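Local coordinates for aspartate semialdehyde dehydrogenase (Francisella tularensis subsp. tularensis, PDB 4WOJ), which probably catalyses the NADPH-dependent reductive dephosphorylation of L-aspartyl-4-phosphate to L-aspartate-semialdehyde, a step on the way to lysine, threonine and methionine, at residues N140-L145 / H276-T281; S164-A169 / G265-V270; L327-G332 / C346-D351. All blocks are in the same frame, centred on the assembly; numbering follows the deposited sequence.

All three contacts meet on the mixed sheet of the dimerisation domain. Contact 1 sets the start of helix 141-149 against strand 275-284; contact 2 pairs the end of strand 159-167 with the chain at 265-270; contact 3 lies in the hairpin of strands 329-336 and 343-351. Strand 275-284 runs between 159-167 and 343-351, so contact 1 links the other two: its centre is about 8 Å from that of contact 2 and 9 Å from that of contact 3, which are about 14 Å apart. Along the chain, contact 2 is nested within the loop closed by contact 1, and contact 3 follows. The sheet carries the predicted proton acceptor, faces the helix bearing the predicted nucleophile, and also reaches the second subunit.

Contact 1 of 3, residues N140-L145 / H276-T281; sequences NCTVSL and HSQALT
Cys-141 SG sits at the edge of the His-276 imidazole, 3.6 Å from NE2 and close to the ring plane. The sulfur also lies beside CD2, and its direction from the ring centroid is 83° off the ring normal, so it meets the rim on the NE2-CD2 side. His-276 sends CG beside its own backbone N and anti to the carbonyl carbon (chi1 -70°), which carries the ring out from the strand to the first turn of the helix. Nearer the strand, Leu-145 CD1 rests 4.0 Å from His-276 CB, the two side chains crossing at about a right angle.

Two residues along the strand, the amide of Gln-278 reaches toward Thr-142. Its NE2 comes to 3.3 Å from Thr-142 CG2, a methyl contact, while its polar partner is Ser-164 OG on the neighbouring strand. The other amide atom, OE1, passes 4.1 Å from Leu-145 CB. Here a helix crosses one face of a sheet, with axes 9.5 Å apart at their closest approach and inclined at 65°. The arrangement places the predicted acyl-thioester nucleophile, at the start of helix 141-149, opposite the predicted proton acceptor on strand 275-284, as in other aspartate-semialdehyde dehydrogenases.

Further out, Asn-140 is the N-cap of that helix: its OD1 accepts from Thr-142 N at 3.1 Å, with the donor well above the carbonyl plane. The same side chain is held through ND2 by Glu-243, and the backbone N of Asn-140 by Glu-250, both from helix 242-255. His-276 is fixed in the sheet by a backbone bond to Gly-350, and its side chain also packs against Ala-169 and Gln-352, while Gln-278 bonds through its backbone to Thr-348.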
ATOM      1  N   ASN B 140       8.118  17.620   3.664  1.00 32.66           N
ATOM      2  CA  ASN B 140       7.612  16.579   2.789  1.00 33.98           C
ATOM      3  C   ASN B 140       6.279  16.084   3.352  1.00 36.01           C
ATOM      4  O   ASN B 140       6.069  16.038   4.572  1.00 35.22           O
ATOM      5  CB  ASN B 140       8.625  15.459   2.666  1.00 35.70           C
ATOM      6  CG  ASN B 140       8.082  14.223   1.962  1.00 38.59           C
ATOM      7  OD1 ASN B 140       7.709  13.243   2.602  1.00 45.47           O
ATOM      8  ND2 ASN B 140       8.072  14.248   0.657  1.00 41.83           N
ATOM      9  N   CYS B 141       5.381  15.751   2.444  1.00 37.28           N
ATOM     10  CA  CYS B 141       4.011  15.407   2.782  1.00 39.97           C
ATOM     11  C   CYS B 141       3.911  14.206   3.753  1.00 38.80           C
ATOM     12  O   CYS B 141       3.068  14.191   4.643  1.00 39.38           O
ATOM     13  CB  CYS B 141       3.199  15.167   1.491  1.00 42.19           C
ATOM     14  SG  CYS B 141       4.106  14.380   0.130  1.00 50.98           S
ATOM     15  N   THR B 142       4.764  13.208   3.569  1.00 36.90           N
ATOM     16  CA  THR B 142       4.762  12.038   4.428  1.00 35.41           C
ATOM     17  C   THR B 142       5.070  12.422   5.881  1.00 36.23           C
ATOM     18  O   THR B 142       4.440  11.936   6.826  1.00 36.71           O
ATOM     19  CB  THR B 142       5.759  10.983   3.903  1.00 37.55           C
ATOM     20  OG1 THR B 142       5.231  10.418   2.701  1.00 35.15           O
ATOM     21  CG2 THR B 142       5.968   9.838   4.925  1.00 39.34           C
ATOM     22  N   VAL B 143       6.011  13.338   6.060  1.00 36.27           N
ATOM     23  CA  VAL B 143       6.384  13.786   7.397  1.00 34.57           C
ATOM     24  C   VAL B 143       5.246  14.612   8.022  1.00 31.66           C
ATOM     25  O   VAL B 143       4.942  14.513   9.203  1.00 26.05           O
ATOM     26  CB  VAL B 143       7.653  14.642   7.343  1.00 35.89           C
ATOM     27  CG1 VAL B 143       8.327  14.643   8.701  1.00 37.52           C
ATOM     28  CG2 VAL B 143       8.616  14.088   6.322  1.00 39.16           C
ATOM     29  N   SER B 144       4.627  15.456   7.207  1.00 31.57           N
ATOM     30  CA  SER B 144       3.609  16.333   7.718  1.00 29.45           C
ATOM     31  C   SER B 144       2.441  15.528   8.176  1.00 25.99           C
ATOM     32  O   SER B 144       1.865  15.799   9.197  1.00 23.70           O
ATOM     33  CB  SER B 144       3.179  17.285   6.650  1.00 34.02           C
ATOM     34  OG  SER B 144       4.188  18.254   6.572  1.00 41.22           O
ATOM     35  N   LEU B 145       2.108  14.517   7.409  1.00 24.71           N
ATOM     36  CA  LEU B 145       0.903  13.768   7.658  1.00 26.05           C
ATOM     37  C   LEU B 145       1.066  12.796   8.791  1.00 26.99           C
ATOM     38  O   LEU B 145       0.128  12.482   9.468  1.00 25.42           O
ATOM     39  CB  LEU B 145       0.487  13.044   6.372  1.00 28.67           C
ATOM     40  CG  LEU B 145      -0.041  14.059   5.351  1.00 29.87           C
ATOM     41  CD1 LEU B 145      -0.339  13.439   4.008  1.00 30.19           C
ATOM     42  CD2 LEU B 145      -1.271  14.726   5.913  1.00 33.07           C
ATOM     43  N   HIS B 276      -2.588  10.490   0.980  1.00 21.39           N
ATOM     44  CA  HIS B 276      -1.511   9.556   1.337  1.00 20.11           C
ATOM     45  C   HIS B 276      -1.948   8.740   2.495  1.00 16.34           C
ATOM     46  O   HIS B 276      -2.486   9.288   3.440  1.00 13.52           O
ATOM     47  CB  HIS B 276      -0.213  10.248   1.681  1.00 22.84           C
ATOM     48  CG  HIS B 276       0.460  10.870   0.495  1.00 26.40           C
ATOM     49  ND1 HIS B 276       0.033  10.663  -0.794  1.00 27.16           N
ATOM     50  CD2 HIS B 276       1.530  11.691   0.404  1.00 30.67           C
ATOM     51  CE1 HIS B 276       0.806  11.330  -1.628  1.00 29.42           C
ATOM     52  NE2 HIS B 276       1.719  11.967  -0.926  1.00 31.31           N
ATOM     53  N   SER B 277      -1.772   7.431   2.377  1.00 14.84           N
ATOM     54  CA  SER B 277      -2.033   6.552   3.462  1.00 16.54           C
ATOM     55  C   SER B 277      -0.710   5.976   3.990  1.00 16.65           C
ATOM     56  O   SER B 277       0.303   5.941   3.299  1.00 16.93           O
ATOM     57  CB  SER B 277      -2.989   5.442   3.084  1.00 17.83           C
ATOM     58  OG  SER B 277      -4.101   5.934   2.387  1.00 18.01           O
ATOM     59  N   GLN B 278      -0.743   5.540   5.230  1.00 17.05           N
ATOM     60  CA  GLN B 278       0.459   5.102   5.938  1.00 17.23           C
ATOM     61  C   GLN B 278       0.089   4.114   7.011  1.00 17.81           C
ATOM     62  O   GLN B 278      -0.686   4.441   7.890  1.00 16.70           O
ATOM     63  CB  GLN B 278       1.143   6.297   6.634  1.00 17.22           C
ATOM     64  CG  GLN B 278       1.969   7.161   5.717  1.00 17.64           C
ATOM     65  CD  GLN B 278       2.710   8.283   6.384  1.00 18.03           C
ATOM     66  OE1 GLN B 278       2.218   9.380   6.498  1.00 18.40           O
ATOM     67  NE2 GLN B 278       3.956   8.025   6.747  1.00 20.81           N
ATOM     68  N   ALA B 279       0.706   2.941   6.946  1.00 18.18           N
ATOM     69  CA  ALA B 279       0.766   1.991   8.033  1.00 18.62           C
ATOM     70  C   ALA B 279       1.992   2.253   8.936  1.00 19.97           C
ATOM     71  O   ALA B 279       3.130   2.190   8.515  1.00 20.69           O
ATOM     72  CB  ALA B 279       0.813   0.587   7.484  1.00 18.80           C
ATOM     73  N   LEU B 280       1.734   2.533  10.201  1.00 20.47           N
ATOM     74  CA  LEU B 280       2.749   2.933  11.108  1.00 19.37           C
ATOM     75  C   LEU B 280       2.950   1.838  12.099  1.00 20.05           C
ATOM     76  O   LEU B 280       2.000   1.223  12.558  1.00 19.04           O
ATOM     77  CB  LEU B 280       2.375   4.214  11.826  1.00 20.31           C
ATOM     78  CG  LEU B 280       2.153   5.435  10.951  1.00 21.82           C
ATOM     79  CD1 LEU B 280       2.017   6.621  11.878  1.00 24.54           C
ATOM     80  CD2 LEU B 280       3.252   5.707   9.950  1.00 22.57           C
ATOM     81  N   THR B 281       4.217   1.570  12.392  1.00 20.06           N
ATOM     82  CA  THR B 281       4.581   0.697  13.506  1.00 20.79           C
ATOM     83  C   THR B 281       5.493   1.518  14.377  1.00 19.24           C
ATOM     84  O   THR B 281       6.567   1.934  13.961  1.00 16.84           O
ATOM     85  CB  THR B 281       5.239  -0.581  13.007  1.00 23.64           C
ATOM     86  OG1 THR B 281       4.345  -1.243  12.088  1.00 27.67           O
ATOM     87  CG2 THR B 281       5.539  -1.524  14.152  1.00 25.61           C
TER

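Contact 2 of 3, residues S164-A169 / G265-V270; sequences SSTYQA and GICVRV
Thr-166 and Val-268 meet through a side chain standing in for a backbone carbonyl: Val-268 N donates to Thr-166 OG1 at 3.1 Å. The threonine oxygen lies between its backbone N and carbonyl carbon (chi1 79°), and from there it also donates to Gln-168 OE1, in the carbonyl plane and on a lone pair. The extended Gln-168 chain brings OE1 to 3.2 Å from Cys-267 CB. Around this knot the backbones are firmly joined: Thr-166 N binds Ile-266 O, Gln-168 N binds Val-268 O at 2.8 Å, and Val-270 N binds Gln-168 O almost straight, at 175°. Val-270 CG2 packs 4.1 Å from Tyr-167 CB.

The two chains run side by side in the same direction at the edge of the mixed sheet, and the second subunit packs against it: Tyr-167 stacks on Tyr-167 of the second subunit, and its OH bonds to Thr-166 O there.

The start of the pairing is looser: the bond from Ile-266 N to Ser-164 O is weak, 3.2 Å and bent. At the far end the backbone bond holds, but the side chains of Arg-269, partly exposed, and Gln-168 meet mainly through water, amide and guanidinium planes 87° apart. The water accepts from Arg-269 NH1 at 2.8 Å and, weakly, from Gln-168 NE2, which also has a weak bond to Glu-243.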
ATOM      1  N   SER B 164       7.316   3.469   8.889  1.00 25.94           N
ATOM      2  CA  SER B 164       6.189   3.789   8.022  1.00 25.22           C
ATOM      3  C   SER B 164       6.285   3.107   6.659  1.00 25.54           C
ATOM      4  O   SER B 164       7.315   3.156   6.000  1.00 26.75           O
ATOM      5  CB  SER B 164       6.062   5.286   7.817  1.00 27.33           C
ATOM      6  OG  SER B 164       5.130   5.590   6.757  1.00 26.66           O
ATOM      7  N   SER B 165       5.204   2.462   6.250  1.00 25.67           N
ATOM      8  CA  SER B 165       5.031   1.954   4.876  1.00 24.42           C
ATOM      9  C   SER B 165       3.919   2.787   4.228  1.00 23.46           C
ATOM     10  O   SER B 165       2.815   2.789   4.696  1.00 22.06           O
ATOM     11  CB  SER B 165       4.621   0.481   4.871  1.00 25.87           C
ATOM     12  OG  SER B 165       5.576  -0.357   5.520  1.00 27.02           O
ATOM     13  N   THR B 166       4.228   3.503   3.156  1.00 22.03           N
ATOM     14  CA  THR B 166       3.311   4.435   2.613  1.00 22.63           C
ATOM     15  C   THR B 166       2.671   3.903   1.352  1.00 22.98           C
ATOM     16  O   THR B 166       3.160   2.964   0.721  1.00 25.32           O
ATOM     17  CB  THR B 166       3.943   5.775   2.273  1.00 24.98           C
ATOM     18  OG1 THR B 166       4.638   5.667   1.032  1.00 23.28           O
ATOM     19  CG2 THR B 166       4.890   6.226   3.381  1.00 27.21           C
ATOM     20  N   TYR B 167       1.526   4.490   1.077  1.00 19.53           N
ATOM     21  CA  TYR B 167       0.635   4.115   0.004  1.00 18.48           C
ATOM     22  C   TYR B 167       0.299   5.477  -0.514  1.00 17.83           C
ATOM     23  O   TYR B 167      -0.651   6.096  -0.076  1.00 17.12           O
ATOM     24  CB  TYR B 167      -0.615   3.446   0.547  1.00 18.94           C
ATOM     25  CG  TYR B 167      -0.467   2.117   1.339  1.00 18.40           C
ATOM     26  CD1 TYR B 167       0.120   2.057   2.595  1.00 18.88           C
ATOM     27  CD2 TYR B 167      -1.003   0.941   0.827  1.00 19.82           C
ATOM     28  CE1 TYR B 167       0.224   0.838   3.298  1.00 18.14           C
ATOM     29  CE2 TYR B 167      -0.919  -0.269   1.510  1.00 19.51           C
ATOM     30  CZ  TYR B 167      -0.299  -0.317   2.750  1.00 18.95           C
ATOM     31  OH  TYR B 167      -0.229  -1.553   3.364  1.00 20.25           O
ATOM     32  N   GLN B 168       1.197   6.005  -1.319  1.00 18.44           N
ATOM     33  CA  GLN B 168       1.167   7.379  -1.746  1.00 20.06           C
ATOM     34  C   GLN B 168       0.484   7.672  -3.069  1.00 21.31           C
ATOM     35  O   GLN B 168       0.713   7.007  -4.073  1.00 22.40           O
ATOM     36  CB  GLN B 168       2.580   7.868  -1.898  1.00 20.73           C
ATOM     37  CG  GLN B 168       3.208   8.032  -0.550  1.00 21.61           C
ATOM     38  CD  GLN B 168       4.621   8.497  -0.658  1.00 21.97           C
ATOM     39  OE1 GLN B 168       5.533   7.887  -0.064  1.00 22.45           O
ATOM     40  NE2 GLN B 168       4.829   9.610  -1.383  1.00 20.93           N
ATOM     41  N   ALA B 169      -0.314   8.714  -3.049  1.00 21.90           N
ATOM     42  CA  ALA B 169      -1.144   9.102  -4.190  1.00 22.88           C
ATOM     43  C   ALA B 169      -0.361   9.908  -5.229  1.00 23.38           C
ATOM     44  O   ALA B 169       0.707  10.467  -4.980  1.00 21.37           O
ATOM     45  CB  ALA B 169      -2.323   9.899  -3.701  1.00 23.35           C
ATOM     46  N   GLY B 265      11.389   3.049   6.644  1.00 24.22           N
ATOM     47  CA  GLY B 265      10.438   2.176   6.034  1.00 25.07           C
ATOM     48  C   GLY B 265      10.547   2.341   4.524  1.00 25.12           C
ATOM     49  O   GLY B 265      11.611   2.705   4.000  1.00 22.39           O
ATOM     50  N   ILE B 266       9.444   2.069   3.832  1.00 22.50           N
ATOM     51  CA  ILE B 266       9.423   2.202   2.417  1.00 23.49           C
ATOM     52  C   ILE B 266       8.292   3.102   1.916  1.00 23.13           C
ATOM     53  O   ILE B 266       7.160   3.044   2.412  1.00 20.57           O
ATOM     54  CB  ILE B 266       9.275   0.842   1.783  1.00 26.70           C
ATOM     55  CG1 ILE B 266       9.683   0.922   0.300  1.00 25.42           C
ATOM     56  CG2 ILE B 266       7.833   0.348   1.974  1.00 29.90           C
ATOM     57  CD1 ILE B 266       9.318  -0.295  -0.503  1.00 26.85           C
ATOM     58  N   CYS B 267       8.608   3.871   0.876  1.00 23.45           N
ATOM     59  CA  CYS B 267       7.648   4.731   0.213  1.00 25.21           C
ATOM     60  C   CYS B 267       7.170   4.128  -1.143  1.00 24.00           C
ATOM     61  O   CYS B 267       7.963   3.833  -2.017  1.00 24.70           O
ATOM     62  CB  CYS B 267       8.229   6.152   0.082  1.00 26.57           C
ATOM     63  SG  CYS B 267       8.507   7.016   1.670  1.00 27.62           S
ATOM     64  N   VAL B 268       5.864   3.977  -1.302  1.00 20.96           N
ATOM     65  CA  VAL B 268       5.288   3.273  -2.440  1.00 20.24           C
ATOM     66  C   VAL B 268       4.199   4.116  -3.091  1.00 22.45           C
ATOM     67  O   VAL B 268       3.327   4.649  -2.415  1.00 22.39           O
ATOM     68  CB  VAL B 268       4.659   1.942  -2.027  1.00 21.17           C
ATOM     69  CG1 VAL B 268       4.254   1.105  -3.249  1.00 20.41           C
ATOM     70  CG2 VAL B 268       5.613   1.113  -1.126  1.00 20.83           C
ATOM     71  N   ARG B 269       4.289   4.252  -4.401  1.00 21.39           N
ATOM     72  CA  ARG B 269       3.289   4.917  -5.153  1.00 23.79           C
ATOM     73  C   ARG B 269       2.183   3.949  -5.455  1.00 25.20           C
ATOM     74  O   ARG B 269       2.469   2.785  -5.839  1.00 24.80           O
ATOM     75  CB  ARG B 269       3.894   5.431  -6.462  1.00 24.64           C
ATOM     76  CG  ARG B 269       2.991   6.376  -7.163  1.00 24.27           C
ATOM     77  CD  ARG B 269       2.914   7.664  -6.400  1.00 23.87           C
ATOM     78  NE  ARG B 269       4.025   8.536  -6.718  1.00 23.91           N
ATOM     79  CZ  ARG B 269       4.340   9.617  -6.020  1.00 26.77           C
ATOM     80  NH1 ARG B 269       3.674   9.948  -4.910  1.00 26.78           N
ATOM     81  NH2 ARG B 269       5.354  10.365  -6.414  1.00 30.35           N
ATOM     82  N   VAL B 270       0.938   4.397  -5.227  1.00 25.02           N
ATOM     83  CA  VAL B 270      -0.281   3.569  -5.487  1.00 23.81           C
ATOM     84  C   VAL B 270      -1.298   4.368  -6.297  1.00 24.26           C
ATOM     85  O   VAL B 270      -1.130   5.584  -6.415  1.00 22.70           O
ATOM     86  CB  VAL B 270      -0.969   3.055  -4.201  1.00 24.22           C
ATOM     87  CG1 VAL B 270      -0.019   2.166  -3.392  1.00 23.98           C
ATOM     88  CG2 VAL B 270      -1.509   4.216  -3.366  1.00 24.63           C
TER
HETATM   89  O   HOH W   1       3.957  12.088  -3.201  1.00 12.34           O

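Contact 3 of 3, residues L327-G332 / C346-D351; sequences LDIAIG and CFTVGD
This is antiparallel strand pairing within the hairpin of strands 329-336 and 343-351, in the mixed sheet of the dimerisation domain. Ala-330 and Val-349 form one hydrogen-bonded pair, with a 2.9 Å bond each way between N and O. Gly-332 and Phe-347 form the next, Gly-332 N reaching Phe-347 O at 2.7 Å. Between them Ile-331 and Thr-348 make the non-hydrogen-bonded pair, their CB atoms 4.1 Å apart.

Val-349 N is the firm donor to Ala-330 O. Thr-348 OG1, anti to its backbone N (chi1 176°), is directed across to the same oxygen, at a distance too short to be trusted in detail. Alongside, Ile-329 CG2 lies 4.1 Å from that OG1, the two side chains pointing the same way. Farther along this face Ile-331 CD1 touches Cys-346 SG at 3.8 Å. Ile-329 and Thr-348 carry the face to helix 141-149, meeting Leu-145 and Ala-149. On the face with Ala-330 and Val-349, the Phe-347 ring meets Tyr-167 edge-to-face and packs on Ile-266 of the second subunit. At the strand's end Asp-351 caps Leu-354 N and forms a salt bridge with Arg-274. The arrangement is a beta hairpin whose second strand leads into the C-terminal helix 354-369.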
ATOM      1  N   LEU B 327      -9.584  18.279   5.733  1.00 34.00           N
ATOM      2  CA  LEU B 327      -8.462  18.520   6.634  1.00 33.79           C
ATOM      3  C   LEU B 327      -8.319  17.433   7.700  1.00 33.72           C
ATOM      4  O   LEU B 327      -7.441  17.507   8.570  1.00 32.60           O
ATOM      5  CB  LEU B 327      -8.601  19.905   7.268  1.00 36.54           C
ATOM      6  CG  LEU B 327      -8.341  21.051   6.267  1.00 38.17           C
ATOM      7  CD1 LEU B 327      -8.921  22.358   6.773  1.00 40.11           C
ATOM      8  CD2 LEU B 327      -6.853  21.240   6.008  1.00 39.70           C
ATOM      9  N   ASP B 328      -9.169  16.410   7.639  1.00 32.85           N
ATOM     10  CA  ASP B 328      -9.091  15.361   8.644  1.00 31.91           C
ATOM     11  C   ASP B 328      -7.775  14.570   8.437  1.00 30.20           C
ATOM     12  O   ASP B 328      -7.355  14.247   7.311  1.00 32.72           O
ATOM     13  CB  ASP B 328     -10.291  14.395   8.601  1.00 34.19           C
ATOM     14  CG  ASP B 328     -11.682  15.095   8.628  1.00 36.45           C
ATOM     15  OD1 ASP B 328     -11.903  16.129   9.260  1.00 33.59           O
ATOM     16  OD2 ASP B 328     -12.623  14.547   8.033  1.00 40.95           O
ATOM     17  N   ILE B 329      -7.119  14.302   9.550  1.00 27.32           N
ATOM     18  CA  ILE B 329      -6.013  13.366   9.634  1.00 24.86           C
ATOM     19  C   ILE B 329      -6.665  12.119  10.232  1.00 22.65           C
ATOM     20  O   ILE B 329      -6.808  12.001  11.455  1.00 21.17           O
ATOM     21  CB  ILE B 329      -4.888  13.935  10.573  1.00 23.63           C
ATOM     22  CG1 ILE B 329      -4.403  15.273  10.037  1.00 23.18           C
ATOM     23  CG2 ILE B 329      -3.716  12.986  10.714  1.00 22.07           C
ATOM     24  CD1 ILE B 329      -3.915  15.194   8.596  1.00 24.80           C
ATOM     25  N   ALA B 330      -7.123  11.215   9.386  1.00 19.58           N
ATOM     26  CA  ALA B 330      -7.754  10.018   9.924  1.00 19.33           C
ATOM     27  C   ALA B 330      -6.677   9.002  10.387  1.00 17.66           C
ATOM     28  O   ALA B 330      -5.593   8.885   9.819  1.00 16.45           O
ATOM     29  CB  ALA B 330      -8.690   9.404   8.919  1.00 18.85           C
ATOM     30  N   ILE B 331      -6.972   8.313  11.468  1.00 17.62           N
ATOM     31  CA  ILE B 331      -6.018   7.359  12.032  1.00 16.27           C
ATOM     32  C   ILE B 331      -6.735   6.284  12.776  1.00 15.87           C
ATOM     33  O   ILE B 331      -7.572   6.557  13.626  1.00 18.60           O
ATOM     34  CB  ILE B 331      -5.035   8.053  12.953  1.00 15.90           C
ATOM     35  CG1 ILE B 331      -4.210   6.992  13.738  1.00 16.04           C
ATOM     36  CG2 ILE B 331      -5.744   9.010  13.859  1.00 15.73           C
ATOM     37  CD1 ILE B 331      -3.018   7.580  14.409  1.00 15.85           C
ATOM     38  N   GLY B 332      -6.456   5.056  12.418  1.00 15.93           N
ATOM     39  CA  GLY B 332      -7.232   3.935  12.930  1.00 17.31           C
ATOM     40  C   GLY B 332      -6.459   2.653  12.956  1.00 17.67           C
ATOM     41  O   GLY B 332      -5.272   2.655  12.791  1.00 17.68           O
ATOM     42  N   CYS B 346      -0.869   1.302  13.818  1.00 20.68           N
ATOM     43  CA  CYS B 346      -2.021   2.057  13.409  1.00 19.50           C
ATOM     44  C   CYS B 346      -1.855   2.323  11.948  1.00 20.91           C
ATOM     45  O   CYS B 346      -0.820   2.008  11.408  1.00 21.31           O
ATOM     46  CB  CYS B 346      -2.167   3.374  14.167  1.00 19.28           C
ATOM     47  SG  CYS B 346      -0.766   4.486  14.073  1.00 20.67           S
ATOM     48  N   PHE B 347      -2.920   2.834  11.328  1.00 20.74           N
ATOM     49  CA  PHE B 347      -2.983   3.196   9.905  1.00 21.31           C
ATOM     50  C   PHE B 347      -3.605   4.573   9.814  1.00 20.91           C
ATOM     51  O   PHE B 347      -4.622   4.805  10.412  1.00 23.36           O
ATOM     52  CB  PHE B 347      -3.870   2.211   9.124  1.00 20.08           C
ATOM     53  CG  PHE B 347      -3.747   2.300   7.627  1.00 18.92           C
ATOM     54  CD1 PHE B 347      -2.736   1.666   6.957  1.00 17.50           C
ATOM     55  CD2 PHE B 347      -4.725   2.975   6.860  1.00 20.22           C
ATOM     56  CE1 PHE B 347      -2.650   1.733   5.574  1.00 17.65           C
ATOM     57  CE2 PHE B 347      -4.648   3.043   5.487  1.00 18.40           C
ATOM     58  CZ  PHE B 347      -3.600   2.422   4.834  1.00 18.13           C
ATOM     59  N   THR B 348      -3.014   5.466   9.037  1.00 21.87           N
ATOM     60  CA  THR B 348      -3.512   6.820   8.901  1.00 22.71           C
ATOM     61  C   THR B 348      -3.628   7.246   7.471  1.00 20.03           C
ATOM     62  O   THR B 348      -2.978   6.712   6.591  1.00 19.90           O
ATOM     63  CB  THR B 348      -2.632   7.868   9.677  1.00 24.16           C
ATOM     64  OG1 THR B 348      -3.146   9.180   9.413  1.00 28.00           O
ATOM     65  CG2 THR B 348      -1.189   7.796   9.285  1.00 22.80           C
ATOM     66  N   VAL B 349      -4.503   8.208   7.250  1.00 19.77           N
ATOM     67  CA  VAL B 349      -4.770   8.739   5.937  1.00 19.58           C
ATOM     68  C   VAL B 349      -4.990  10.247   6.056  1.00 22.28           C
ATOM     69  O   VAL B 349      -5.720  10.704   6.941  1.00 22.55           O
ATOM     70  CB  VAL B 349      -6.057   8.162   5.347  1.00 20.71           C
ATOM     71  CG1 VAL B 349      -6.293   8.681   3.925  1.00 19.80           C
ATOM     72  CG2 VAL B 349      -6.020   6.644   5.358  1.00 20.89           C
ATOM     73  N   GLY B 350      -4.359  11.008   5.160  1.00 22.77           N
ATOM     74  CA  GLY B 350      -4.606  12.449   5.034  1.00 21.63           C
ATOM     75  C   GLY B 350      -4.346  12.975   3.656  1.00 22.20           C
ATOM     76  O   GLY B 350      -3.766  12.286   2.816  1.00 24.66           O
ATOM     77  N   ASP B 351      -4.788  14.202   3.408  1.00 24.49           N
ATOM     78  CA  ASP B 351      -4.837  14.769   2.061  1.00 22.08           C
ATOM     79  C   ASP B 351      -3.523  15.403   1.679  1.00 23.95           C
ATOM     80  O   ASP B 351      -3.074  16.336   2.334  1.00 28.59           O
ATOM     81  CB  ASP B 351      -5.908  15.841   1.980  1.00 21.48           C
ATOM     82  CG  ASP B 351      -6.106  16.352   0.565  1.00 20.21           C
ATOM     83  OD1 ASP B 351      -5.353  17.241   0.119  1.00 17.80           O
ATOM     84  OD2 ASP B 351      -6.980  15.792  -0.113  1.00 17.88           O
TER